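Local coordinates for protein Esterase/lipase (Lactobacillus rhamnosus, PDB 4OUK) that probably hydrolyses carboxylic esters, as an esterase or lipase of the alpha/beta-hydrolase clan, and is captured here with a glyceride-like phosphonate bound covalently, at residues 141-146 against 179-184; 242-247 against 276-281; 10-15 against 76-81. The protein carries 1 engineered substitution. One frame throughout, in Å; residues are numbered along the deposited sequence.

Contact 1 of 3, residues 141-146 against 179-184. With C63 ((2R)-2,3-bis(hexyloxy)propyl hydrogen (S)-pentylphosphonate), chain B.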
loop_
_atom_site.group_PDB
_atom_site.type_symbol
_atom_site.label_atom_id
_atom_site.label_comp_id
_atom_site.label_asym_id
_atom_site.label_seq_id
_atom_site.Cartn_x
_atom_site.Cartn_y
_atom_site.Cartn_z
ATOM N N LEU A 141 -10.180 2.160 -4.254
ATOM C CA LEU A 141 -9.101 2.865 -3.591
ATOM C C LEU A 141 -7.920 1.907 -3.349
ATOM O O LEU A 141 -7.995 0.928 -2.601
ATOM C CB LEU A 141 -9.631 3.473 -2.286
ATOM C CG LEU A 141 -8.516 4.012 -1.334
ATOM C CD1 LEU A 141 -7.718 5.160 -1.904
ATOM C CD2 LEU A 141 -9.170 4.414 -0.036
ATOM N N LEU A 142 -6.817 2.172 -4.025
ATOM C CA LEU A 142 -5.565 1.462 -3.744
ATOM C C LEU A 142 -4.727 2.262 -2.745
ATOM O O LEU A 142 -4.424 3.455 -2.954
ATOM C CB LEU A 142 -4.770 1.266 -4.994
ATOM C CG LEU A 142 -3.418 0.616 -4.968
ATOM C CD1 LEU A 142 -3.517 -0.843 -4.537
ATOM C CD2 LEU A 142 -2.713 0.751 -6.310
ATOM N N THR A 143 -4.292 1.610 -1.666
ATOM C CA THR A 143 -3.472 2.312 -0.699
ATOM C C THR A 143 -2.403 1.442 -0.096
ATOM O O THR A 143 -2.511 0.205 -0.108
ATOM C CB THR A 143 -4.344 2.862 0.424
ATOM O OG1 THR A 143 -3.551 3.710 1.267
ATOM C CG2 THR A 143 -4.949 1.713 1.275
ATOM N N GLY A 144 -1.337 2.056 0.369
ATOM C CA GLY A 144 -0.266 1.282 0.935
ATOM C C GLY A 144 0.532 2.181 1.813
ATOM O O GLY A 144 0.568 3.421 1.570
ATOM N N ASP A 145 1.209 1.574 2.774
ATOM C CA ASP A 145 2.034 2.339 3.730
ATOM C C ASP A 145 3.513 1.981 3.688
ATOM O O ASP A 145 3.852 0.803 3.633
ATOM C CB ASP A 145 1.513 2.233 5.163
ATOM C CG ASP A 145 1.527 0.821 5.690
ATOM O OD1 ASP A 145 0.745 -0.056 5.234
ATOM O OD2 ASP A 145 2.363 0.572 6.574
ATOM N N SER A 146 4.375 3.024 3.688
ATOM C CA SER A 146 5.846 2.864 3.664
ATOM C C SER A 146 6.337 2.069 2.363
ATOM O O SER A 146 6.146 2.526 1.197
ATOM C CB SER A 146 6.273 2.243 5.032
ATOM O OG SER A 146 7.694 2.358 5.292
ATOM N N LEU A 179 -8.429 6.070 -6.970
ATOM C CA LEU A 179 -7.481 6.871 -6.293
ATOM C C LEU A 179 -6.391 5.956 -5.743
ATOM O O LEU A 179 -6.649 4.824 -5.387
ATOM C CB LEU A 179 -8.223 7.582 -5.121
ATOM C CG LEU A 179 -7.464 8.367 -4.079
ATOM C CD1 LEU A 179 -6.738 9.554 -4.662
ATOM C CD2 LEU A 179 -8.380 8.869 -2.936
ATOM N N VAL A 180 -5.201 6.516 -5.568
ATOM C CA VAL A 180 -4.054 5.835 -5.010
ATOM C C VAL A 180 -3.560 6.726 -3.861
ATOM O O VAL A 180 -3.006 7.871 -4.120
ATOM C CB VAL A 180 -2.926 5.716 -6.021
ATOM C CG1 VAL A 180 -1.795 4.914 -5.406
ATOM C CG2 VAL A 180 -3.330 4.966 -7.260
ATOM N N ALA A 181 -3.722 6.231 -2.634
ATOM C CA ALA A 181 -3.348 6.931 -1.403
ATOM C C ALA A 181 -2.113 6.299 -0.808
ATOM O O ALA A 181 -2.136 5.120 -0.464
ATOM C CB ALA A 181 -4.493 6.908 -0.367
ATOM N N LEU A 182 -1.057 7.074 -0.713
ATOM C CA LEU A 182 0.223 6.613 -0.241
ATOM C C LEU A 182 0.438 7.158 1.165
ATOM O O LEU A 182 0.406 8.361 1.363
ATOM C CB LEU A 182 1.337 7.111 -1.160
ATOM C CG LEU A 182 1.185 6.741 -2.638
ATOM C CD1 LEU A 182 2.407 7.192 -3.450
ATOM C CD2 LEU A 182 0.966 5.243 -2.833
ATOM N N VAL A 183 0.655 6.265 2.111
ATOM C CA VAL A 183 0.847 6.632 3.518
ATOM C C VAL A 183 2.360 6.497 3.844
ATOM O O VAL A 183 2.937 5.393 3.790
ATOM C CB VAL A 183 -0.075 5.833 4.496
ATOM C CG1 VAL A 183 0.234 6.223 5.920
ATOM C CG2 VAL A 183 -1.549 6.082 4.217
ATOM N N CYS A 184 2.974 7.654 4.184
ATOM C CA CYS A 184 4.420 7.787 4.338
ATOM C C CYS A 184 5.198 6.865 3.358
ATOM O O CYS A 184 6.001 6.020 3.803
ATOM C CB CYS A 184 4.819 7.388 5.719
ATOM S SG CYS A 184 3.970 8.338 6.945
HETATM P P5 C63 B . 8.578 1.164 5.854
HETATM O O11 C63 B . 7.956 -0.021 5.253
HETATM C C6 C63 B . 10.342 1.305 5.507
HETATM C C7 C63 B . 10.572 1.320 4.029
HETATM C C8 C63 B . 11.929 1.873 3.649
HETATM C C9 C63 B . 13.035 0.866 3.852
HETATM C C10 C63 B . 13.230 0.592 5.309
HETATM O O4 C63 B . 8.409 1.259 7.430
HETATM C C3 C63 B . 9.485 0.621 8.113
HETATM C C2 C63 B . 10.727 1.506 8.317
HETATM O O13 C63 B . 11.956 0.748 8.274
HETATM C C14 C63 B . 12.889 1.060 9.317
HETATM C C15 C63 B . 12.677 0.182 10.560
HETATM C C16 C63 B . 13.488 -1.109 10.498
HETATM C C17 C63 B . 12.829 -2.306 11.185
HETATM C C1 C63 B . 10.642 2.240 9.653
HETATM O O20 C63 B . 11.913 2.794 10.038
HETATM C C21 C63 B . 11.817 4.142 10.555
HETATM C C22 C63 B . 13.186 4.740 10.935
HETATM C C23 C63 B . 14.374 4.188 10.149
HETATM C C24 C63 B . 15.720 4.433 10.850
HETATM C C25 C63 B . 16.343 3.113 11.328
HETATM C C26 C63 B . 17.476 2.626 10.449
#
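S146, held to V183 O by its backbone N, carries a phosphonate on its side chain, with OG bonded covalently to P5 of the ligand (1.6 Å). The backbone bond, from S146 N to V183 O, is short at 2.8 Å and nearly straight. The backbone angles of S146 (phi 60°, psi -117°) are those of the strained turn between a strand and a helix. With G144 in the GxSxG pattern, this is consistent with the nucleophile elbow of an alpha/beta hydrolase, the strand 140-145 delivering the serine. OG is also hydrogen-bonded to H278 NE2.

Behind the elbow the two strands run parallel and in register, L141 beside L179 through D145 beside V183, and a regular ladder of backbone bonds joins them. One rung is out of the ordinary. A181 O accepts twice: from G144 N, long at 3.3 Å, and from T143 OG1, much nearer at 2.6 Å and lifted out of the carbonyl plane. The hydroxyl reaches it because OG1 is turned anti to the T143 backbone N (chi1 -172°), which swings it over the neighbouring strand. A valine at this position would remove the hydroxyl and probably leave A181 O with the longer G144 bond as its remaining grip from this strand. G144 O in turn takes V183 N at 2.9 Å.

On the face of L141, L179 and A181, helix 288-311 packs with F301, T300, L304 and M297. L142 and V180 lie on the other face. On the helix-covered side L141 and L179 lie alongside each other and point the same way, and L141 CD1 settles 3.9 Å from L179 CG and 4.0 Å from A181 CB.

Contact 2 of 3, residues 242-247 against 276-281. With C63 ((2R)-2,3-bis(hexyloxy)propyl hydrogen (S)-pentylphosphonate), chain B.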
loop_
_atom_site.group_PDB
_atom_site.type_symbol
_atom_site.label_atom_id
_atom_site.label_comp_id
_atom_site.label_asym_id
_atom_site.label_seq_id
_atom_site.Cartn_x
_atom_site.Cartn_y
_atom_site.Cartn_z
ATOM N N ASN A 242 6.936 14.634 11.220
ATOM C CA ASN A 242 7.572 13.714 12.183
ATOM C C ASN A 242 7.674 12.270 11.687
ATOM O O ASN A 242 7.995 11.355 12.467
ATOM C CB ASN A 242 6.815 13.746 13.532
ATOM C CG ASN A 242 7.246 14.914 14.399
ATOM O OD1 ASN A 242 8.414 15.173 14.495
ATOM N ND2 ASN A 242 6.317 15.616 14.999
ATOM N N ASP A 243 7.349 12.051 10.414
ATOM C CA ASP A 243 7.615 10.768 9.782
ATOM C C ASP A 243 9.130 10.669 9.585
ATOM O O ASP A 243 9.773 11.586 9.045
ATOM C CB ASP A 243 6.860 10.696 8.460
ATOM C CG ASP A 243 7.298 9.551 7.579
ATOM O OD1 ASP A 243 7.671 8.474 8.141
ATOM O OD2 ASP A 243 7.207 9.717 6.307
ATOM N N SER A 244 9.708 9.559 10.015
ATOM C CA SER A 244 11.158 9.384 9.847
ATOM C C SER A 244 11.587 9.403 8.374
ATOM O O SER A 244 12.704 9.798 8.087
ATOM C CB SER A 244 11.688 8.154 10.608
ATOM O OG SER A 244 10.899 6.996 10.430
ATOM N N PHE A 245 10.689 9.060 7.440
ATOM C CA PHE A 245 10.946 9.257 5.973
ATOM C C PHE A 245 10.146 10.390 5.387
ATOM O O PHE A 245 9.640 10.306 4.249
ATOM C CB PHE A 245 10.641 8.004 5.144
ATOM C CG PHE A 245 11.307 6.783 5.646
ATOM C CD1 PHE A 245 10.645 5.941 6.528
ATOM C CD2 PHE A 245 12.606 6.490 5.280
ATOM C CE1 PHE A 245 11.255 4.793 7.006
ATOM C CE2 PHE A 245 13.223 5.349 5.757
ATOM C CZ PHE A 245 12.547 4.494 6.618
ATOM N N TYR A 246 10.007 11.467 6.144
ATOM C CA TYR A 246 9.373 12.665 5.600
ATOM C C TYR A 246 10.141 13.125 4.369
ATOM O O TYR A 246 9.541 13.704 3.461
ATOM C CB TYR A 246 9.338 13.767 6.664
ATOM C CG TYR A 246 8.705 15.049 6.207
ATOM C CD1 TYR A 246 7.436 15.050 5.604
ATOM C CD2 TYR A 246 9.349 16.274 6.383
ATOM C CE1 TYR A 246 6.839 16.228 5.207
ATOM C CE2 TYR A 246 8.750 17.454 5.966
ATOM C CZ TYR A 246 7.513 17.414 5.373
ATOM O OH TYR A 246 6.909 18.566 4.956
ATOM N N LEU A 247 11.463 12.867 4.326
ATOM C CA LEU A 247 12.277 13.223 3.138
ATOM C C LEU A 247 11.747 12.588 1.855
ATOM O O LEU A 247 11.610 13.237 0.838
ATOM C CB LEU A 247 13.775 12.915 3.362
ATOM C CG LEU A 247 14.455 13.953 4.301
ATOM C CD1 LEU A 247 15.938 13.661 4.570
ATOM C CD2 LEU A 247 14.257 15.399 3.812
ATOM N N LEU A 276 2.830 11.692 16.137
ATOM C CA LEU A 276 2.345 11.453 14.761
ATOM C C LEU A 276 3.517 10.933 13.915
ATOM O O LEU A 276 4.042 11.606 13.023
ATOM C CB LEU A 276 1.743 12.736 14.210
ATOM C CG LEU A 276 0.538 13.237 15.002
ATOM C CD1 LEU A 276 -0.194 14.352 14.259
ATOM C CD2 LEU A 276 -0.447 12.082 15.193
ATOM N N LYS A 277 3.917 9.721 14.217
ATOM C CA LYS A 277 5.185 9.210 13.722
ATOM C C LYS A 277 4.879 8.364 12.525
ATOM O O LYS A 277 3.799 8.484 11.876
ATOM C CB LYS A 277 5.805 8.312 14.796
ATOM C CG LYS A 277 5.088 6.955 14.765
ATOM C CD LYS A 277 4.685 6.356 16.116
ATOM C CE LYS A 277 3.259 5.738 16.014
ATOM N NZ LYS A 277 3.052 4.798 14.833
ATOM N N HIS A 278 5.817 7.465 12.263
ATOM C CA HIS A 278 5.721 6.576 11.152
ATOM C C HIS A 278 4.408 5.707 11.102
ATOM O O HIS A 278 4.045 4.913 11.961
ATOM C CB HIS A 278 7.047 5.775 10.991
ATOM C CG HIS A 278 7.279 5.304 9.590
ATOM N ND1 HIS A 278 7.303 6.173 8.519
ATOM C CD2 HIS A 278 7.416 4.061 9.072
ATOM C CE1 HIS A 278 7.451 5.485 7.399
ATOM N NE2 HIS A 278 7.534 4.202 7.709
ATOM N N VAL A 279 3.684 5.935 10.020
ATOM C CA VAL A 279 2.421 5.320 9.699
ATOM C C VAL A 279 1.449 5.227 10.871
ATOM O O VAL A 279 0.769 4.212 11.059
ATOM C CB VAL A 279 2.576 3.998 8.878
ATOM C CG1 VAL A 279 3.521 4.209 7.727
ATOM C CG2 VAL A 279 3.093 2.836 9.673
ATOM N N PHE A 280 1.396 6.309 11.650
ATOM C CA PHE A 280 0.560 6.377 12.880
ATOM C C PHE A 280 -0.899 6.037 12.579
ATOM O O PHE A 280 -1.610 5.413 13.383
ATOM C CB PHE A 280 0.691 7.744 13.557
ATOM C CG PHE A 280 -0.128 8.801 12.935
ATOM C CD1 PHE A 280 -1.458 8.933 13.256
ATOM C CD2 PHE A 280 0.422 9.649 11.964
ATOM C CE1 PHE A 280 -2.256 9.915 12.630
ATOM C CE2 PHE A 280 -0.355 10.629 11.356
ATOM C CZ PHE A 280 -1.706 10.771 11.700
ATOM N N ASN A 281 -1.391 6.475 11.425
ATOM C CA ASN A 281 -2.811 6.299 11.134
ATOM C C ASN A 281 -3.180 4.866 10.726
ATOM O O ASN A 281 -4.354 4.515 10.690
ATOM C CB ASN A 281 -3.291 7.295 10.066
ATOM C CG ASN A 281 -2.563 7.118 8.744
ATOM O OD1 ASN A 281 -1.341 7.321 8.695
ATOM N ND2 ASN A 281 -3.284 6.703 7.701
HETATM P P5 C63 B . 8.578 1.164 5.854
HETATM O O11 C63 B . 7.956 -0.021 5.253
HETATM C C6 C63 B . 10.342 1.305 5.507
HETATM C C7 C63 B . 10.572 1.320 4.029
HETATM C C8 C63 B . 11.929 1.873 3.649
HETATM C C9 C63 B . 13.035 0.866 3.852
HETATM C C10 C63 B . 13.230 0.592 5.309
HETATM O O4 C63 B . 8.409 1.259 7.430
HETATM C C3 C63 B . 9.485 0.621 8.113
HETATM C C2 C63 B . 10.727 1.506 8.317
HETATM O O13 C63 B . 11.956 0.748 8.274
HETATM C C14 C63 B . 12.889 1.060 9.317
HETATM C C15 C63 B . 12.677 0.182 10.560
HETATM C C16 C63 B . 13.488 -1.109 10.498
HETATM C C17 C63 B . 12.829 -2.306 11.185
HETATM C C1 C63 B . 10.642 2.240 9.653
HETATM O O20 C63 B . 11.913 2.794 10.038
HETATM C C21 C63 B . 11.817 4.142 10.555
HETATM C C22 C63 B . 13.186 4.740 10.935
HETATM C C23 C63 B . 14.374 4.188 10.149
HETATM C C24 C63 B . 15.720 4.433 10.850
HETATM C C25 C63 B . 16.343 3.113 11.328
HETATM C C26 C63 B . 17.476 2.626 10.449
HETATM O O HOH W 1 4.249 14.467 11.863
#
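D243 and H278 meet almost coplanar, carboxylate and imidazole planes 16° apart, with OD1 at the ring edge beside ND1. The hydrogen bond from ND1 to OD1 measures 2.4 Å, so short that its exact length is doubtful. OD1 is held a second time, by the backbone N of F245 (3.2 Å), which comes from above the carboxylate plane and closes an Asx turn.

The imidazole is clasped between two side chains. F245 turns its edge to one face in an offset edge-to-face pair, ring centroids 5.1 Å apart and planes at 63°, while V279 CG1 sits over the centre of the opposite face. H278 CG lies anti to its backbone N (chi1 -155°), which carries the ring out to D243 on one side and to the ligand on the other. There NE2 makes a weak hydrogen bond to the ligand's O4 (3.1 Å). Farther back, a water accepts from N242 N (2.8 Å) and donates to L276 O (3.1 Å), tying the two loops together. An acid and a histidine from separate loops, aligned behind a serine, are consistent with the Ser-His-Asp triad of alpha/beta hydrolases.

Contact 3 of 3, residues 10-15 against 76-81. With C63 ((2R)-2,3-bis(hexyloxy)propyl hydrogen (S)-pentylphosphonate), chain B.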
loop_
_atom_site.group_PDB
_atom_site.type_symbol
_atom_site.label_atom_id
_atom_site.label_comp_id
_atom_site.label_asym_id
_atom_site.label_seq_id
_atom_site.Cartn_x
_atom_site.Cartn_y
_atom_site.Cartn_z
ATOM N N LYS A 10 21.300 -8.906 10.484
ATOM C CA LYS A 10 21.121 -7.622 11.146
ATOM C C LYS A 10 19.775 -6.951 10.748
ATOM O O LYS A 10 19.058 -6.329 11.583
ATOM C CB LYS A 10 22.312 -6.728 10.798
ATOM C CG LYS A 10 22.328 -5.362 11.476
ATOM C CD LYS A 10 23.705 -4.685 11.396
ATOM C CE LYS A 10 24.283 -4.638 9.982
ATOM N NZ LYS A 10 24.980 -3.355 9.681
ATOM N N VAL A 11 19.466 -7.071 9.455
ATOM C CA VAL A 11 18.211 -6.577 8.926
ATOM C C VAL A 11 17.074 -7.356 9.594
ATOM O O VAL A 11 16.086 -6.770 10.036
ATOM C CB VAL A 11 18.148 -6.754 7.395
ATOM C CG1 VAL A 11 16.757 -6.430 6.838
ATOM C CG2 VAL A 11 19.146 -5.838 6.754
ATOM N N GLN A 12 17.236 -8.676 9.657
ATOM C CA GLN A 12 16.247 -9.551 10.240
ATOM C C GLN A 12 16.101 -9.314 11.750
ATOM O O GLN A 12 14.996 -9.404 12.254
ATOM C CB GLN A 12 16.532 -11.040 9.902
ATOM C CG GLN A 12 16.487 -11.392 8.420
ATOM C CD GLN A 12 15.089 -11.236 7.811
ATOM O OE1 GLN A 12 14.187 -10.607 8.403
ATOM N NE2 GLN A 12 14.894 -11.841 6.651
ATOM N N ALA A 13 17.190 -8.971 12.443
ATOM C CA ALA A 13 17.117 -8.613 13.875
ATOM C C ALA A 13 16.216 -7.356 14.119
ATOM O O ALA A 13 15.381 -7.310 15.041
ATOM C CB ALA A 13 18.518 -8.386 14.416
ATOM N N SER A 14 16.398 -6.374 13.254
ATOM C CA SER A 14 15.605 -5.151 13.253
ATOM C C SER A 14 14.075 -5.391 13.041
ATOM O O SER A 14 13.230 -4.802 13.764
ATOM C CB SER A 14 16.197 -4.202 12.208
ATOM O OG SER A 14 15.330 -3.137 11.910
ATOM N N TRP A 15 13.715 -6.255 12.081
ATOM C CA TRP A 15 12.304 -6.650 11.883
ATOM C C TRP A 15 11.747 -7.537 13.007
ATOM O O TRP A 15 10.548 -7.452 13.283
ATOM C CB TRP A 15 12.067 -7.262 10.480
ATOM C CG TRP A 15 12.379 -6.208 9.447
ATOM C CD1 TRP A 15 13.433 -6.193 8.607
ATOM C CD2 TRP A 15 11.672 -4.945 9.241
ATOM N NE1 TRP A 15 13.427 -5.015 7.859
ATOM C CE2 TRP A 15 12.360 -4.243 8.236
ATOM C CE3 TRP A 15 10.521 -4.370 9.795
ATOM C CZ2 TRP A 15 11.944 -2.993 7.778
ATOM C CZ3 TRP A 15 10.103 -3.127 9.349
ATOM C CH2 TRP A 15 10.811 -2.458 8.343
ATOM N N GLY A 76 9.239 -2.631 5.018
ATOM C CA GLY A 76 10.572 -2.601 4.412
ATOM C C GLY A 76 10.836 -3.706 3.405
ATOM O O GLY A 76 12.017 -4.036 3.132
ATOM N N TRP A 77 9.761 -4.234 2.795
ATOM C CA TRP A 77 9.879 -5.303 1.790
ATOM C C TRP A 77 10.403 -6.620 2.344
ATOM O O TRP A 77 10.315 -7.640 1.625
ATOM C CB TRP A 77 10.780 -4.888 0.626
ATOM C CG TRP A 77 10.385 -3.638 -0.031
ATOM C CD1 TRP A 77 9.409 -3.484 -0.929
ATOM C CD2 TRP A 77 11.007 -2.367 0.121
ATOM N NE1 TRP A 77 9.323 -2.156 -1.307
ATOM C CE2 TRP A 77 10.313 -1.462 -0.691
ATOM C CE3 TRP A 77 12.058 -1.889 0.931
ATOM C CZ2 TRP A 77 10.667 -0.116 -0.804
ATOM C CZ3 TRP A 77 12.415 -0.552 0.837
ATOM C CH2 TRP A 77 11.696 0.338 -0.013
ATOM N N PHE A 78 10.891 -6.610 3.613
ATOM C CA PHE A 78 11.427 -7.842 4.335
ATOM C C PHE A 78 10.465 -8.395 5.378
ATOM O O PHE A 78 10.687 -9.457 5.953
ATOM C CB PHE A 78 12.757 -7.549 5.096
ATOM C CG PHE A 78 13.983 -7.487 4.221
ATOM C CD1 PHE A 78 14.297 -6.346 3.500
ATOM C CD2 PHE A 78 14.828 -8.584 4.118
ATOM C CE1 PHE A 78 15.431 -6.296 2.719
ATOM C CE2 PHE A 78 15.944 -8.539 3.315
ATOM C CZ PHE A 78 16.243 -7.397 2.619
ATOM N N TYR A 79 9.398 -7.680 5.642
ATOM C CA TYR A 79 8.578 -8.037 6.799
ATOM C C TYR A 79 7.077 -7.778 6.614
ATOM O O TYR A 79 6.658 -6.876 5.868
ATOM C CB TYR A 79 9.139 -7.350 8.056
ATOM C CG TYR A 79 8.204 -7.274 9.233
ATOM C CD1 TYR A 79 7.389 -6.177 9.396
ATOM C CD2 TYR A 79 8.124 -8.300 10.177
ATOM C CE1 TYR A 79 6.498 -6.097 10.459
ATOM C CE2 TYR A 79 7.235 -8.238 11.240
ATOM C CZ TYR A 79 6.412 -7.138 11.370
ATOM O OH TYR A 79 5.479 -7.000 12.400
ATOM N N GLY A 80 6.273 -8.576 7.327
ATOM C CA GLY A 80 4.847 -8.407 7.295
ATOM C C GLY A 80 4.157 -9.550 6.624
ATOM O O GLY A 80 4.795 -10.452 6.043
ATOM N N ASP A 81 2.848 -9.539 6.782
ATOM C CA ASP A 81 1.952 -10.510 6.106
ATOM C C ASP A 81 0.524 -9.917 6.067
ATOM O O ASP A 81 0.325 -8.762 6.483
ATOM C CB ASP A 81 1.971 -11.784 6.896
ATOM C CG ASP A 81 1.552 -11.576 8.371
ATOM O OD1 ASP A 81 0.660 -10.763 8.636
ATOM O OD2 ASP A 81 2.083 -12.314 9.250
HETATM P P5 C63 B . 8.578 1.164 5.854
HETATM O O11 C63 B . 7.956 -0.021 5.253
HETATM C C6 C63 B . 10.342 1.305 5.507
HETATM C C7 C63 B . 10.572 1.320 4.029
HETATM C C8 C63 B . 11.929 1.873 3.649
HETATM C C9 C63 B . 13.035 0.866 3.852
HETATM C C10 C63 B . 13.230 0.592 5.309
HETATM O O4 C63 B . 8.409 1.259 7.430
HETATM C C3 C63 B . 9.485 0.621 8.113
HETATM C C2 C63 B . 10.727 1.506 8.317
HETATM O O13 C63 B . 11.956 0.748 8.274
HETATM C C14 C63 B . 12.889 1.060 9.317
HETATM C C15 C63 B . 12.677 0.182 10.560
HETATM C C16 C63 B . 13.488 -1.109 10.498
HETATM C C17 C63 B . 12.829 -2.306 11.185
HETATM C C1 C63 B . 10.642 2.240 9.653
HETATM O O20 C63 B . 11.913 2.794 10.038
HETATM C C21 C63 B . 11.817 4.142 10.555
HETATM C C22 C63 B . 13.186 4.740 10.935
HETATM C C23 C63 B . 14.374 4.188 10.149
HETATM C C24 C63 B . 15.720 4.433 10.850
HETATM C C25 C63 B . 16.343 3.113 11.328
HETATM C C26 C63 B . 17.476 2.626 10.449
HETATM O O HOH W 2 12.500 -11.603 5.091
HETATM O O HOH W 3 11.839 -9.851 8.365
#
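F78 O is gripped by water on behalf of Q12, whose bent side chain brings its amide toward the loop. One water accepts from Q12 NE2 at 2.9 Å and donates to F78 O at 2.9 Å; a second lies between Q12 OE1 and the same carbonyl, though the sharing of its protons is doubtful. The amide of Q12 stands nearly upright to the F78 ring, planes 86° apart, with NE2 at the ring edge. Over the face of that ring comes V11 CG1, centred 3.9 Å from the centroid in a CH-pi contact.

W15 gives the largest part of the contact, against G76, F78 and Y79. Its CG is anti to the carbonyl carbon (chi1 -62°), and the indole lies between the loop at Y79 and the ligand: Y79 CB packs on one face, the ligand's C17 on the opposite one. The Y79 ring is nearly parallel to the six-membered ring of W15, planes 11° apart, but slid aside, so the two barely overlap and W15 CE3 touches Y79 CD1 at 3.6 Å. G76 CA lies 3.7 Å from W15 CZ2; any CB there would run into the indole. The G76 backbone N donates to the ligand's O11 (2.9 Å), and since G75 N and A147 N are also hydrogen-bonded to the ligand, the site resembles an oxyanion hole.

Helix 6-28 thus packs against the loop between strand 66-72 and helix 86-94, with Y206 of helix 200-211 hydrogen-bonded through its OH to W15 NE1 and meeting F78 edge-to-face.

The three contacts illustrate how an alpha/beta hydrolase assembles its site from distant pieces of chain. Contact 3 comes first along the sequence, then contact 1, then contact 2, each closing before the next opens. Contact 1 is the most central, on neighbouring strands of the mixed sheet; contact 2, its centre about 14 Å away, sits in loops leading into helices 246-259 and 280-283 and touches it directly. Contact 3 lies about 20 Å from contact 1 and about 18 Å from contact 2, centre to centre, and touches neither. All three reach the same ligand, so nucleophile strand, histidine-acid loops and N-terminal helix converge on one pocket.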